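Methylxanthine N3-demethylase NdmB (Pseudomonas putida, PDB 6ICL) catalyses the NADH-dependent N3-demethylation of theobromine and other N3-methylated xanthines, including caffeine, as a Rieske non-heme iron oxygenase of bacterial caffeine breakdown. Local coordinates at residues A[65-73]-A[94-103]; A[110-118]-A[131-139]. All blocks are in the same frame, centred on the assembly; numbering follows the deposited sequence.

Contact 1: A[65-73]-A[94-103]; sequences KLVLARLNS and VCSNAGKDYL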
loop_
_atom_site.group_PDB
_atom_site.type_symbol
_atom_site.label_atom_id
_atom_site.label_comp_id
_atom_site.label_asym_id
_atom_site.label_seq_id
_atom_site.Cartn_x
_atom_site.Cartn_y
_atom_site.Cartn_z
ATOM N N LYS A 65 7.817 -28.032 9.157
ATOM C CA LYS A 65 8.739 -27.199 8.405
ATOM C C LYS A 65 9.924 -28.054 7.966
ATOM O O LYS A 65 10.637 -28.616 8.804
ATOM C CB LYS A 65 9.180 -26.010 9.262
ATOM C CG LYS A 65 7.984 -25.319 9.947
ATOM C CD LYS A 65 8.189 -23.823 10.200
ATOM C CE LYS A 65 9.471 -23.485 10.934
ATOM N NZ LYS A 65 9.397 -22.108 11.528
ATOM N N LEU A 66 10.121 -28.149 6.662
ATOM C CA LEU A 66 11.147 -28.977 6.041
ATOM C C LEU A 66 12.099 -28.081 5.273
ATOM O O LEU A 66 11.702 -27.024 4.775
ATOM C CB LEU A 66 10.544 -29.996 5.029
ATOM C CG LEU A 66 9.374 -30.901 5.483
ATOM C CD1 LEU A 66 8.963 -31.845 4.353
ATOM C CD2 LEU A 66 9.737 -31.690 6.715
ATOM N N VAL A 67 13.344 -28.532 5.133
ATOM C CA VAL A 67 14.304 -27.896 4.237
ATOM C C VAL A 67 14.608 -28.863 3.101
ATOM O O VAL A 67 14.784 -30.068 3.328
ATOM C CB VAL A 67 15.586 -27.468 4.980
ATOM C CG1 VAL A 67 16.193 -28.649 5.768
ATOM C CG2 VAL A 67 16.598 -26.870 4.002
ATOM N N LEU A 68 14.608 -28.348 1.877
ATOM C CA LEU A 68 15.048 -29.069 0.697
ATOM C C LEU A 68 16.406 -28.525 0.278
ATOM O O LEU A 68 16.619 -27.308 0.265
ATOM C CB LEU A 68 14.053 -28.905 -0.459
ATOM C CG LEU A 68 12.592 -29.295 -0.167
ATOM C CD1 LEU A 68 11.719 -29.073 -1.386
ATOM C CD2 LEU A 68 12.487 -30.758 0.310
ATOM N N ALA A 69 17.327 -29.420 -0.062
ATOM C CA ALA A 69 18.594 -28.994 -0.633
ATOM C C ALA A 69 19.099 -30.088 -1.554
ATOM O O ALA A 69 18.852 -31.280 -1.324
ATOM C CB ALA A 69 19.639 -28.702 0.443
ATOM N N ARG A 70 19.806 -29.681 -2.596
ATOM C CA ARG A 70 20.377 -30.633 -3.537
ATOM C C ARG A 70 21.828 -30.836 -3.142
ATOM O O ARG A 70 22.633 -29.905 -3.227
ATOM C CB ARG A 70 20.261 -30.163 -4.983
ATOM C CG ARG A 70 20.882 -31.168 -5.951
ATOM C CD ARG A 70 20.089 -31.251 -7.224
ATOM N NE ARG A 70 19.877 -29.925 -7.776
ATOM C CZ ARG A 70 19.030 -29.655 -8.754
ATOM N NH1 ARG A 70 18.310 -30.624 -9.300
ATOM N NH2 ARG A 70 18.911 -28.413 -9.191
ATOM N N LEU A 71 22.139 -32.045 -2.669
ATOM C CA LEU A 71 23.467 -32.430 -2.217
ATOM C C LEU A 71 23.934 -33.585 -3.103
ATOM O O LEU A 71 23.268 -34.624 -3.164
ATOM C CB LEU A 71 23.448 -32.859 -0.745
ATOM C CG LEU A 71 22.920 -31.875 0.311
ATOM C CD1 LEU A 71 23.101 -32.447 1.708
ATOM C CD2 LEU A 71 23.606 -30.523 0.207
ATOM N N ASN A 72 25.049 -33.386 -3.808
ATOM C CA ASN A 72 25.630 -34.421 -4.668
ATOM C C ASN A 72 24.595 -34.938 -5.654
ATOM O O ASN A 72 24.375 -36.143 -5.780
ATOM C CB ASN A 72 26.194 -35.569 -3.833
ATOM C CG ASN A 72 27.066 -35.079 -2.693
ATOM O OD1 ASN A 72 28.034 -34.362 -2.924
ATOM N ND2 ASN A 72 26.713 -35.437 -1.458
ATOM N N SER A 73 23.918 -34.002 -6.319
ATOM C CA SER A 73 22.930 -34.246 -7.367
ATOM C C SER A 73 21.629 -34.875 -6.878
ATOM O O SER A 73 20.768 -35.202 -7.708
ATOM C CB SER A 73 23.507 -35.114 -8.488
ATOM O OG SER A 73 24.666 -34.497 -9.004
ATOM N N VAL A 94 24.058 -24.480 0.641
ATOM C CA VAL A 94 24.706 -25.713 0.212
ATOM C C VAL A 94 26.176 -25.387 -0.039
ATOM O O VAL A 94 26.494 -24.476 -0.802
ATOM C CB VAL A 94 24.048 -26.274 -1.055
ATOM C CG1 VAL A 94 24.936 -27.368 -1.660
ATOM C CG2 VAL A 94 22.667 -26.807 -0.727
ATOM N N CYS A 95 27.065 -26.104 0.636
ATOM C CA CYS A 95 28.504 -25.902 0.476
ATOM C C CYS A 95 29.177 -27.259 0.250
ATOM O O CYS A 95 28.584 -28.317 0.468
ATOM C CB CYS A 95 29.089 -25.200 1.705
ATOM S SG CYS A 95 28.953 -26.235 3.185
ATOM N N SER A 96 30.427 -27.243 -0.197
ATOM C CA SER A 96 31.116 -28.492 -0.511
ATOM C C SER A 96 32.470 -28.548 0.174
ATOM O O SER A 96 33.155 -27.535 0.336
ATOM C CB SER A 96 31.324 -28.672 -2.005
ATOM O OG SER A 96 32.271 -27.724 -2.448
ATOM N N ASN A 97 32.848 -29.759 0.568
ATOM C CA ASN A 97 34.166 -30.024 1.125
ATOM C C ASN A 97 34.639 -31.359 0.565
ATOM O O ASN A 97 33.914 -32.358 0.651
ATOM C CB ASN A 97 34.116 -30.053 2.655
ATOM C CG ASN A 97 35.493 -30.163 3.280
ATOM O OD1 ASN A 97 36.445 -29.504 2.845
ATOM N ND2 ASN A 97 35.611 -31.010 4.297
ATOM N N ALA A 98 35.835 -31.369 -0.026
ATOM C CA ALA A 98 36.432 -32.595 -0.543
ATOM C C ALA A 98 35.464 -33.314 -1.479
ATOM O O ALA A 98 35.204 -34.505 -1.341
ATOM C CB ALA A 98 36.861 -33.510 0.604
ATOM N N GLY A 99 34.859 -32.546 -2.382
ATOM C CA GLY A 99 33.894 -33.053 -3.335
ATOM C C GLY A 99 32.572 -33.559 -2.784
ATOM O O GLY A 99 31.790 -34.117 -3.558
ATOM N N LYS A 100 32.289 -33.419 -1.489
ATOM C CA LYS A 100 30.991 -33.802 -0.939
ATOM C C LYS A 100 30.203 -32.552 -0.550
ATOM O O LYS A 100 30.748 -31.628 0.066
ATOM C CB LYS A 100 31.126 -34.713 0.289
ATOM C CG LYS A 100 31.695 -36.093 0.018
ATOM C CD LYS A 100 30.720 -36.986 -0.745
ATOM C CE LYS A 100 31.411 -38.259 -1.230
ATOM N NZ LYS A 100 30.738 -38.810 -2.435
ATOM N N ASP A 101 28.917 -32.533 -0.903
ATOM C CA ASP A 101 28.044 -31.414 -0.564
ATOM C C ASP A 101 27.448 -31.561 0.831
ATOM O O ASP A 101 27.159 -32.664 1.299
ATOM C CB ASP A 101 26.917 -31.289 -1.583
ATOM C CG ASP A 101 27.427 -30.979 -2.961
ATOM O OD1 ASP A 101 28.543 -30.431 -3.050
ATOM O OD2 ASP A 101 26.716 -31.276 -3.948
ATOM N N TYR A 102 27.232 -30.420 1.477
ATOM C CA TYR A 102 26.639 -30.372 2.801
ATOM C C TYR A 102 25.652 -29.215 2.863
ATOM O O TYR A 102 25.752 -28.231 2.123
ATOM C CB TYR A 102 27.706 -30.220 3.899
ATOM C CG TYR A 102 28.696 -31.367 3.897
ATOM C CD1 TYR A 102 28.431 -32.542 4.595
ATOM C CD2 TYR A 102 29.881 -31.290 3.160
ATOM C CE1 TYR A 102 29.326 -33.611 4.569
ATOM C CE2 TYR A 102 30.786 -32.357 3.125
ATOM C CZ TYR A 102 30.501 -33.506 3.835
ATOM O OH TYR A 102 31.382 -34.561 3.802
ATOM N N LEU A 103 24.711 -29.346 3.773
ATOM C CA LEU A 103 23.782 -28.275 4.102
ATOM C C LEU A 103 24.324 -27.563 5.334
ATOM O O LEU A 103 24.394 -28.144 6.423
ATOM C CB LEU A 103 22.386 -28.835 4.328
ATOM C CG LEU A 103 21.327 -27.871 4.867
ATOM C CD1 LEU A 103 21.048 -26.780 3.861
ATOM C CD2 LEU A 103 20.090 -28.704 5.116
HETATM O O HOH W 1 27.580 -35.369 1.707
#
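Asn-72 and Asp-101 pair where two antiparallel sheets of the Rieske domain meet: strand 64-71 belongs to the six-stranded sheet, and the hairpin of strands 93-97 and 100-104 to the four-stranded sheet of the cluster-binding part. Two hydrogen bonds run in opposite senses between the residues. The backbone N of Asn-72 donates a hydrogen bond to Asp-101 OD2 at 2.7 Å, meeting the carboxylate on its anti side, somewhat out of plane. In return Asp-101 N donates to Asn-72 OD1 at 2.9 Å, arriving well to the side of the C=O direction, with a C=O...N angle of 119°. The two side chains run past one another in opposite directions, amide and carboxylate planes only 9° apart. A water closes a third link, accepting from Asn-72 ND2 and donating to Asp-101 O; the same ND2 also bonds Glu-114 OE1, so both partners help fix the amide's rotation.

Next to this polar pair lies Leu-71. Its CG stands anti to the carbonyl carbon (chi1 -57°), which carries CD2 over the backbone of the hairpin, 3.6 Å from Tyr-102 C, and against both methyls of Val-94. Further back along the strand, Ala-69 CB packs on Val-94 CG2 at 3.8 Å, while Val-67 and Leu-103 reach toward each other tip to tip. Strand 65-71 runs nearly antiparallel to strand 100-103, yet their axes stay 6.8 Å apart, and side chains rather than backbone ladders join the two sheets here.

Alongside, neighbouring strand 74-79 supports Val-67 through Ala-78 and Leu-71 through Ile-76, and the hairpin is closed by a type I' turn from Asn-97 to Lys-100, in which Lys-100 N bonds Asn-97 O at 2.9 Å.

Contact 2: A[110-118]-A[131-139]; sequences WRYDEAGAC and PRAKISSFD. With FES (Fe2/s2 (inorganic) cluster), chain B.
Ala-133, Ile-135 and Lys-134 lay the chain that leads into strand 137-143 against segment 110-118 of the Rieske domain, which begins beside the cluster. Ala-133 CB touches both Trp-110 CZ3, at 3.7 Å, and Cys-118 CB, while its carbonyl accepts from Cys-118 N. The indole it touches has S2 of the [2Fe-2S] cluster over one face, 3.3 Å from Trp-110 CD1, which makes Ala-133 a second-shell neighbour of the cluster.

Ile-135 grips through backbone and side chain: its N donates to Gly-116 O at 2.9 Å, nearly straight at 168°. With chi1 at 68°, CG1 lies between backbone N and carbonyl carbon; CD1 makes a CH-pi contact over one face of Tyr-112, and CG2 approaches Tyr-112 CE1 to 3.5 Å. Lys-134 bends at chi3 and chi4, bringing NZ near Ala-115 O and Ala-117. Within 110-118, Asp-113 OD1 accepts hydrogen bonds from Ala-115 N, an Asx turn, and from Ala-117 N, approaching from opposite faces of the carboxylate, and Ser-137 OG donates to Glu-114 O.

Tyr-112 pairs with Leu-103 of strand 100-104 through backbone bonds, whereas Ser-136 and Phe-138 bond strand 74-79, placing the contact between the two sheets.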
loop_
_atom_site.group_PDB
_atom_site.type_symbol
_atom_site.label_atom_id
_atom_site.label_comp_id
_atom_site.label_asym_id
_atom_site.label_seq_id
_atom_site.Cartn_x
_atom_site.Cartn_y
_atom_site.Cartn_z
ATOM N N TRP A 110 27.130 -25.505 11.376
ATOM C CA TRP A 110 27.128 -26.962 11.386
ATOM C C TRP A 110 26.731 -27.455 10.007
ATOM O O TRP A 110 25.908 -26.841 9.319
ATOM C CB TRP A 110 26.180 -27.512 12.454
ATOM C CG TRP A 110 26.619 -27.264 13.883
ATOM C CD1 TRP A 110 27.515 -26.336 14.322
ATOM C CD2 TRP A 110 26.173 -27.973 15.057
ATOM N NE1 TRP A 110 27.652 -26.417 15.702
ATOM C CE2 TRP A 110 26.841 -27.415 16.170
ATOM C CE3 TRP A 110 25.277 -29.030 15.270
ATOM C CZ2 TRP A 110 26.640 -27.876 17.481
ATOM C CZ3 TRP A 110 25.075 -29.485 16.575
ATOM C CH2 TRP A 110 25.751 -28.901 17.659
ATOM N N ARG A 111 27.374 -28.530 9.569
ATOM C CA ARG A 111 27.143 -29.074 8.244
ATOM C C ARG A 111 26.411 -30.398 8.371
ATOM O O ARG A 111 26.796 -31.246 9.184
ATOM C CB ARG A 111 28.457 -29.256 7.494
ATOM C CG ARG A 111 29.288 -27.998 7.426
ATOM C CD ARG A 111 30.147 -27.960 6.170
ATOM N NE ARG A 111 31.416 -27.284 6.396
ATOM C CZ ARG A 111 32.078 -26.603 5.463
ATOM N NH1 ARG A 111 31.579 -26.484 4.230
ATOM N NH2 ARG A 111 33.237 -26.030 5.771
ATOM N N TYR A 112 25.373 -30.577 7.554
ATOM C CA TYR A 112 24.593 -31.803 7.545
ATOM C C TYR A 112 24.745 -32.503 6.199
ATOM O O TYR A 112 24.816 -31.849 5.148
ATOM C CB TYR A 112 23.119 -31.514 7.855
ATOM C CG TYR A 112 22.903 -31.020 9.263
ATOM C CD1 TYR A 112 22.647 -31.908 10.304
ATOM C CD2 TYR A 112 22.985 -29.658 9.561
ATOM C CE1 TYR A 112 22.470 -31.445 11.615
ATOM C CE2 TYR A 112 22.806 -29.194 10.850
ATOM C CZ TYR A 112 22.537 -30.082 11.865
ATOM O OH TYR A 112 22.363 -29.595 13.138
ATOM N N ASP A 113 24.810 -33.837 6.236
ATOM C CA ASP A 113 24.866 -34.627 5.011
ATOM C C ASP A 113 23.461 -35.063 4.633
ATOM O O ASP A 113 22.498 -34.783 5.348
ATOM C CB ASP A 113 25.780 -35.845 5.170
ATOM C CG ASP A 113 25.306 -36.817 6.252
ATOM O OD1 ASP A 113 24.108 -36.864 6.627
ATOM O OD2 ASP A 113 26.158 -37.557 6.755
ATOM N N GLU A 114 23.359 -35.825 3.532
ATOM C CA GLU A 114 22.073 -36.254 2.984
ATOM C C GLU A 114 21.257 -37.097 3.952
ATOM O O GLU A 114 20.039 -37.234 3.760
ATOM C CB GLU A 114 22.292 -37.040 1.688
ATOM C CG GLU A 114 23.509 -37.946 1.713
ATOM C CD GLU A 114 24.718 -37.279 1.083
ATOM O OE1 GLU A 114 24.648 -36.985 -0.133
ATOM O OE2 GLU A 114 25.717 -37.037 1.803
ATOM N N ALA A 115 21.881 -37.670 4.976
ATOM C CA ALA A 115 21.164 -38.470 5.958
ATOM C C ALA A 115 20.779 -37.674 7.187
ATOM O O ALA A 115 20.228 -38.250 8.129
ATOM C CB ALA A 115 22.006 -39.686 6.382
ATOM N N GLY A 116 21.063 -36.371 7.211
ATOM C CA GLY A 116 20.771 -35.566 8.382
ATOM C C GLY A 116 21.785 -35.655 9.506
ATOM O O GLY A 116 21.531 -35.104 10.584
ATOM N N ALA A 117 22.921 -36.326 9.294
ATOM C CA ALA A 117 23.969 -36.399 10.303
ATOM C C ALA A 117 24.868 -35.178 10.192
ATOM O O ALA A 117 25.267 -34.788 9.093
ATOM C CB ALA A 117 24.804 -37.673 10.132
ATOM N N CYS A 118 25.173 -34.561 11.321
ATOM C CA CYS A 118 26.088 -33.437 11.309
ATOM C C CYS A 118 27.502 -33.978 11.126
ATOM O O CYS A 118 27.956 -34.794 11.930
ATOM C CB CYS A 118 25.967 -32.631 12.599
ATOM S SG CYS A 118 27.202 -31.364 12.662
ATOM N N PRO A 131 26.223 -38.166 18.574
ATOM C CA PRO A 131 25.073 -38.662 17.791
ATOM C C PRO A 131 23.812 -37.820 17.963
ATOM O O PRO A 131 22.938 -37.849 17.083
ATOM C CB PRO A 131 24.864 -40.088 18.330
ATOM C CG PRO A 131 26.148 -40.438 19.032
ATOM C CD PRO A 131 26.677 -39.145 19.574
ATOM N N ARG A 132 23.694 -37.085 19.074
ATOM C CA ARG A 132 22.607 -36.135 19.287
ATOM C C ARG A 132 22.543 -35.070 18.190
ATOM O O ARG A 132 21.471 -34.498 17.957
ATOM C CB ARG A 132 22.781 -35.486 20.670
ATOM C CG ARG A 132 21.557 -35.546 21.574
ATOM C CD ARG A 132 21.901 -35.416 23.069
ATOM N NE ARG A 132 22.058 -34.036 23.555
ATOM C CZ ARG A 132 21.064 -33.157 23.717
ATOM N NH1 ARG A 132 21.327 -31.941 24.185
ATOM N NH2 ARG A 132 19.806 -33.471 23.406
ATOM N N ALA A 133 23.660 -34.808 17.506
ATOM C CA ALA A 133 23.754 -33.759 16.492
ATOM C C ALA A 133 23.281 -34.321 15.156
ATOM O O ALA A 133 24.059 -34.711 14.281
ATOM C CB ALA A 133 25.177 -33.223 16.409
ATOM N N LYS A 134 21.972 -34.350 14.998
ATOM C CA LYS A 134 21.383 -35.059 13.877
ATOM C C LYS A 134 19.953 -34.572 13.732
ATOM O O LYS A 134 19.275 -34.324 14.735
ATOM C CB LYS A 134 21.444 -36.572 14.102
ATOM C CG LYS A 134 20.319 -37.377 13.474
ATOM C CD LYS A 134 20.597 -38.875 13.558
ATOM C CE LYS A 134 21.727 -39.282 12.609
ATOM N NZ LYS A 134 21.397 -38.917 11.201
ATOM N N ILE A 135 19.524 -34.397 12.489
ATOM C CA ILE A 135 18.171 -33.965 12.172
ATOM C C ILE A 135 17.482 -35.080 11.397
ATOM O O ILE A 135 18.132 -35.879 10.717
ATOM C CB ILE A 135 18.169 -32.648 11.362
ATOM C CG1 ILE A 135 18.754 -32.878 9.978
ATOM C CG2 ILE A 135 18.978 -31.551 12.074
ATOM C CD1 ILE A 135 18.836 -31.625 9.161
ATOM N N SER A 136 16.152 -35.127 11.504
ATOM C CA SER A 136 15.370 -36.086 10.742
ATOM C C SER A 136 15.518 -35.829 9.252
ATOM O O SER A 136 15.429 -34.686 8.791
ATOM C CB SER A 136 13.896 -36.002 11.138
ATOM O OG SER A 136 13.755 -36.072 12.548
ATOM N N SER A 137 15.738 -36.904 8.506
ATOM C CA SER A 137 15.888 -36.885 7.063
ATOM C C SER A 137 14.748 -37.715 6.499
ATOM O O SER A 137 14.365 -38.713 7.108
ATOM C CB SER A 137 17.266 -37.450 6.697
ATOM O OG SER A 137 17.376 -37.840 5.344
ATOM N N PHE A 138 14.159 -37.303 5.371
ATOM C CA PHE A 138 12.932 -37.947 4.917
ATOM C C PHE A 138 13.074 -38.449 3.491
ATOM O O PHE A 138 13.871 -37.930 2.708
ATOM C CB PHE A 138 11.694 -36.989 5.007
ATOM C CG PHE A 138 11.475 -36.431 6.379
ATOM C CD1 PHE A 138 10.975 -37.230 7.397
ATOM C CD2 PHE A 138 11.783 -35.111 6.662
ATOM C CE1 PHE A 138 10.782 -36.709 8.682
ATOM C CE2 PHE A 138 11.598 -34.590 7.948
ATOM C CZ PHE A 138 11.093 -35.387 8.951
ATOM N N ASP A 139 12.273 -39.461 3.155
ATOM C CA ASP A 139 12.116 -39.874 1.761
ATOM C C ASP A 139 11.814 -38.680 0.866
ATOM O O ASP A 139 10.942 -37.862 1.175
ATOM C CB ASP A 139 10.972 -40.872 1.625
ATOM C CG ASP A 139 11.326 -42.259 2.141
ATOM O OD1 ASP A 139 12.500 -42.518 2.475
ATOM O OD2 ASP A 139 10.390 -43.077 2.216
HETATM FE FE1 FES B . 24.187 -23.142 15.725
HETATM FE FE2 FES B . 22.832 -24.204 13.574
HETATM S S1 FES B . 21.978 -23.050 15.248
HETATM S S2 FES B . 24.992 -24.170 13.984
#

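Following the chain from the N terminus, strand 64-71 of the six-stranded sheet is met by the hairpin 94-103 in contact 1, closing a loop of 20 residues that includes Cys-82 and His-84 of the cluster site. The chain then passes Cys-105 and His-108 before contact 2 closes a shorter loop of 12 residues between 110-118 and 131-139. The loops are in series, neither enclosing nor crossing the other. They meet in the four-stranded sheet, where strands 100-104 and 111-112 are neighbours. Together the contacts fasten the four-stranded sheet to the six-stranded one, by 64-71 and again by the chain entering 137-143.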